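Local coordinates for beta-gamma-crystallin (Geodia cydonium, PDB 4IAU), which is of unknown function but binds calcium and belongs to the beta/gamma-crystallin family, at residues 8-11 with 12-16; 46-49 with 50-53. All coordinates share one frame; numbering follows the deposited sequence.

Contact 1: 8-11 with 12-16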
loop_
_atom_site.group_PDB
_atom_site.type_symbol
_atom_site.label_atom_id
_atom_site.label_comp_id
_atom_site.label_asym_id
_atom_site.label_seq_id
_atom_site.Cartn_x
_atom_site.Cartn_y
_atom_site.Cartn_z
ATOM N N LEU A 8 -5.109 -10.580 14.138
ATOM C CA LEU A 8 -6.341 -9.839 14.271
ATOM C C LEU A 8 -7.235 -10.560 15.256
ATOM O O LEU A 8 -7.279 -11.781 15.319
ATOM C CB LEU A 8 -7.080 -9.683 12.929
ATOM C CG LEU A 8 -6.338 -8.828 11.884
ATOM C CD1 LEU A 8 -6.995 -8.943 10.544
ATOM C CD2 LEU A 8 -6.275 -7.419 12.346
ATOM N N VAL A 9 -7.931 -9.773 16.092
ATOM C CA VAL A 9 -8.762 -10.306 17.168
ATOM C C VAL A 9 -10.148 -9.677 17.088
ATOM O O VAL A 9 -10.305 -8.470 16.893
ATOM C CB VAL A 9 -8.117 -10.035 18.542
ATOM C CG1 VAL A 9 -8.895 -10.756 19.636
ATOM C CG2 VAL A 9 -6.666 -10.432 18.581
ATOM N N THR A 10 -11.184 -10.518 17.218
ATOM C CA THR A 10 -12.561 -10.075 17.234
ATOM C C THR A 10 -12.904 -9.450 18.566
ATOM O O THR A 10 -12.248 -9.676 19.569
ATOM C CB THR A 10 -13.535 -11.222 16.926
ATOM O OG1 THR A 10 -13.515 -12.068 18.054
ATOM C CG2 THR A 10 -13.190 -11.950 15.671
ATOM N N SER A 11 -14.039 -8.742 18.604
ATOM C CA SER A 11 -14.502 -8.176 19.867
ATOM C C SER A 11 -14.787 -9.287 20.869
ATOM O O SER A 11 -14.720 -9.060 22.066
ATOM C CB SER A 11 -15.770 -7.346 19.644
ATOM O OG SER A 11 -16.821 -8.128 19.159
ATOM N N GLY A 12 -15.161 -10.478 20.402
ATOM C CA GLY A 12 -15.439 -11.602 21.276
ATOM C C GLY A 12 -14.252 -12.309 21.809
ATOM O O GLY A 12 -14.400 -13.176 22.655
ATOM N N GLY A 13 -13.046 -11.974 21.318
ATOM C CA GLY A 13 -11.816 -12.567 21.761
ATOM C C GLY A 13 -11.196 -13.621 20.918
ATOM O O GLY A 13 -10.275 -14.267 21.376
ATOM N N SER A 14 -11.668 -13.876 19.733
ATOM C CA SER A 14 -11.135 -14.897 18.839
ATOM C C SER A 14 -10.067 -14.287 17.949
ATOM O O SER A 14 -10.248 -13.185 17.428
ATOM C CB SER A 14 -12.202 -15.580 17.991
ATOM O OG SER A 14 -12.780 -14.629 17.118
ATOM N N SER A 15 -9.021 -14.994 17.691
ATOM C CA SER A 15 -7.850 -14.465 16.988
ATOM C C SER A 15 -7.524 -15.304 15.779
ATOM O O SER A 15 -7.724 -16.518 15.751
ATOM C CB SER A 15 -6.668 -14.352 17.912
ATOM O OG SER A 15 -6.372 -15.561 18.550
ATOM N N GLN A 16 -6.952 -14.623 14.772
ATOM C CA GLN A 16 -6.435 -15.309 13.596
ATOM C C GLN A 16 -5.226 -14.554 13.104
ATOM O O GLN A 16 -5.178 -13.321 13.152
ATOM C CB GLN A 16 -7.507 -15.357 12.497
ATOM C CG GLN A 16 -7.131 -16.272 11.342
ATOM C CD GLN A 16 -8.223 -16.486 10.351
ATOM O OE1 GLN A 16 -9.301 -15.906 10.445
ATOM N NE2 GLN A 16 -7.963 -17.337 9.358
#
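Thr10 and Ser14 face each other at the mouth of a tight turn, joined through backbone and side chain together. The N-H of Thr10 points in the carbonyl plane at Ser14 O, 2.8 Å away and nearly straight. Beside this bond Thr10 OG1 lies 2.8 Å from Ser14 OG, a hydrogen bond in which either hydroxyl could be the donor; it belongs to one of the two conformers of Ser14, so it may be occupied only part of the time. Thr10 OG1 sits between its own N and carbonyl carbon (chi1 71°), which turns the hydroxyl to the opposite arm. A valine in its place would probably leave Ser14 OG without its hydroxyl mate across the turn.

At the tip, Gly13 N reaches Thr10 O at 3.0 Å, approaching from 61° out of the carbonyl plane, off the lone pairs. Further down, Leu8 N meets Gln16 O and Gln16 N meets Leu8 O, both at 2.9 Å, making a hydrogen-bonded antiparallel pair. Val9 and Ser15 form the next, non-hydrogen-bonded pair, where Val9 CG2 lies 4.0 Å from Ser15 CB; Val9 also packs on Leu66 and Arg31. Leu8 turns to the other face and packs on Phe29 and Val32, and the side chain of Thr10 touches Thr27 and Phe29. Apolar residues thus suit the buried arm, while serines and Gln16 suit the exposed one. Gly13 has a positive phi of 101°, at which a side chain would jam against the preceding carbonyl.

The type I turn from Thr10 to Gly13, with Gly13 and Ser14 together opposite Thr10, is the classic 3:5 hairpin with a G1 beta bulge, here linking strands 5-9 and 15-18 of a four-stranded Greek-key sheet.

Contact 2: 46-49 with 50-53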
loop_
_atom_site.group_PDB
_atom_site.type_symbol
_atom_site.label_atom_id
_atom_site.label_comp_id
_atom_site.label_asym_id
_atom_site.label_seq_id
_atom_site.Cartn_x
_atom_site.Cartn_y
_atom_site.Cartn_z
ATOM N N ASN A 46 -11.811 -5.098 -1.305
ATOM C CA ASN A 46 -11.046 -4.769 -2.487
ATOM C C ASN A 46 -10.282 -3.466 -2.319
ATOM O O ASN A 46 -10.076 -2.716 -3.281
ATOM C CB ASN A 46 -11.903 -4.787 -3.774
ATOM C CG ASN A 46 -12.639 -6.105 -3.857
ATOM O OD1 ASN A 46 -12.077 -7.193 -3.701
ATOM N ND2 ASN A 46 -13.942 -6.012 -4.042
ATOM N N TYR A 47 -9.816 -3.211 -1.111
ATOM C CA TYR A 47 -8.842 -2.152 -0.861
ATOM C C TYR A 47 -9.414 -0.808 -1.242
ATOM O O TYR A 47 -8.770 0.041 -1.865
ATOM C CB TYR A 47 -7.496 -2.429 -1.514
ATOM C CG TYR A 47 -7.092 -3.896 -1.396
ATOM C CD1 TYR A 47 -7.000 -4.519 -0.168
ATOM C CD2 TYR A 47 -6.883 -4.669 -2.550
ATOM C CE1 TYR A 47 -6.682 -5.855 -0.050
ATOM C CE2 TYR A 47 -6.554 -6.014 -2.438
ATOM C CZ TYR A 47 -6.452 -6.613 -1.172
ATOM O OH TYR A 47 -6.118 -7.934 -0.976
ATOM N N ASN A 48 -10.652 -0.530 -0.799
ATOM C CA ASN A 48 -11.283 0.770 -1.010
ATOM C C ASN A 48 -11.456 1.099 -2.476
ATOM O O ASN A 48 -11.471 2.257 -2.890
ATOM C CB ASN A 48 -10.613 1.903 -0.250
ATOM C CG ASN A 48 -10.897 1.846 1.226
ATOM O OD1 ASN A 48 -11.775 1.121 1.702
ATOM N ND2 ASN A 48 -10.176 2.685 2.000
ATOM N N ASP A 49 -11.703 0.051 -3.298
ATOM C CA ASP A 49 -11.890 0.353 -4.722
ATOM C C ASP A 49 -13.122 1.204 -4.993
ATOM O O ASP A 49 -13.064 2.125 -5.801
ATOM C CB ASP A 49 -11.952 -0.966 -5.527
ATOM C CG ASP A 49 -11.803 -0.733 -7.009
ATOM O OD1 ASP A 49 -10.843 -0.008 -7.417
ATOM O OD2 ASP A 49 -12.637 -1.257 -7.761
ATOM N N ALA A 50 -14.263 0.890 -4.351
ATOM C CA ALA A 50 -15.505 1.586 -4.700
ATOM C C ALA A 50 -15.368 3.067 -4.418
ATOM O O ALA A 50 -15.907 3.898 -5.178
ATOM C CB ALA A 50 -16.669 0.986 -3.955
ATOM N N SER A 51 -14.726 3.434 -3.311
ATOM C CA SER A 51 -14.537 4.816 -2.943
ATOM C C SER A 51 -13.348 5.474 -3.626
ATOM O O SER A 51 -13.010 6.632 -3.309
ATOM C CB SER A 51 -14.357 4.948 -1.438
ATOM O OG SER A 51 -13.185 4.275 -0.993
ATOM N N GLY A 52 -12.655 4.777 -4.506
ATOM C CA GLY A 52 -11.466 5.345 -5.119
ATOM C C GLY A 52 -10.454 5.792 -4.083
ATOM O O GLY A 52 -9.765 6.795 -4.238
ATOM N N GLY A 53 -10.322 5.008 -2.985
ATOM C CA GLY A 53 -9.412 5.295 -1.929
ATOM C C GLY A 53 -9.883 6.258 -0.876
ATOM O O GLY A 53 -9.167 6.502 0.089
HETATM O O HOH W 1 -7.871 3.983 0.794
#
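Ser51 holds its hydroxyl between its own backbone N and carbonyl carbon (chi1 63°), which places OG alongside Asn48 CB at 3.6 Å. Asn48 in turn has CG anti to its carbonyl carbon (chi1 -73°), a torsion that directs its amide to Gln44 N, Leu56 O and a water. The backbone beneath them forms a Schellman motif with Gly52 as the C-prime residue. Gly53 N bonds to Asn48 O at 3.0 Å, and inside that loop Gly52 N bonds to Asp49 O at the same length, from well above the carbonyl plane, closing a type I turn. Glycine suits both closing positions: Gly52 has a positive phi, and at Gly53 a side chain would be jammed against the preceding carbonyl.

The polar ends are held by residues outside the turn. Ser51 OG bonds to Gln44 OE1 and Ser55 N, and Asn48 OD1 accepts from Gln44 N, so the amide and the hydroxyl tie the turn to the chain before and after it. Asp49 OD1 is hydrogen-bonded to His91 NE2, and the Asp49 side chain comes within about 5 Å of that of the calcium ligand Lys90.

Asn48 is buried, yet its amide is well supplied with partners: ND2 donates to Leu56 O and also to the water at 2.9 Å, which in turn donates to Gly53 O at 2.9 Å, bridging the two ends of the motif.

Overall arrangement
Contact 1 comes first along the chain and closes before contact 2 opens; their centres are about 25 Å apart and their nearest atoms about 11 Å, so they do not touch. Residues 8-16 form the hairpin at the outer side of the sheet made by strands 5-9, 15-18, 31-36 and 67-68, about 24 Å from the chain centre. Residues 46-53 run from the short helix 45-48 into the loop that leads to strand 57-61, only about 12 Å from that centre. The calcium ligands Lys90, Gly112, Ser114 and Asp154 come later, around the second four-stranded sheet. Through its bonds to His91 and Asn93, contact 2 probably contributes to the interface between the two sheet domains, whereas contact 1 shapes an outlying Greek-key edge.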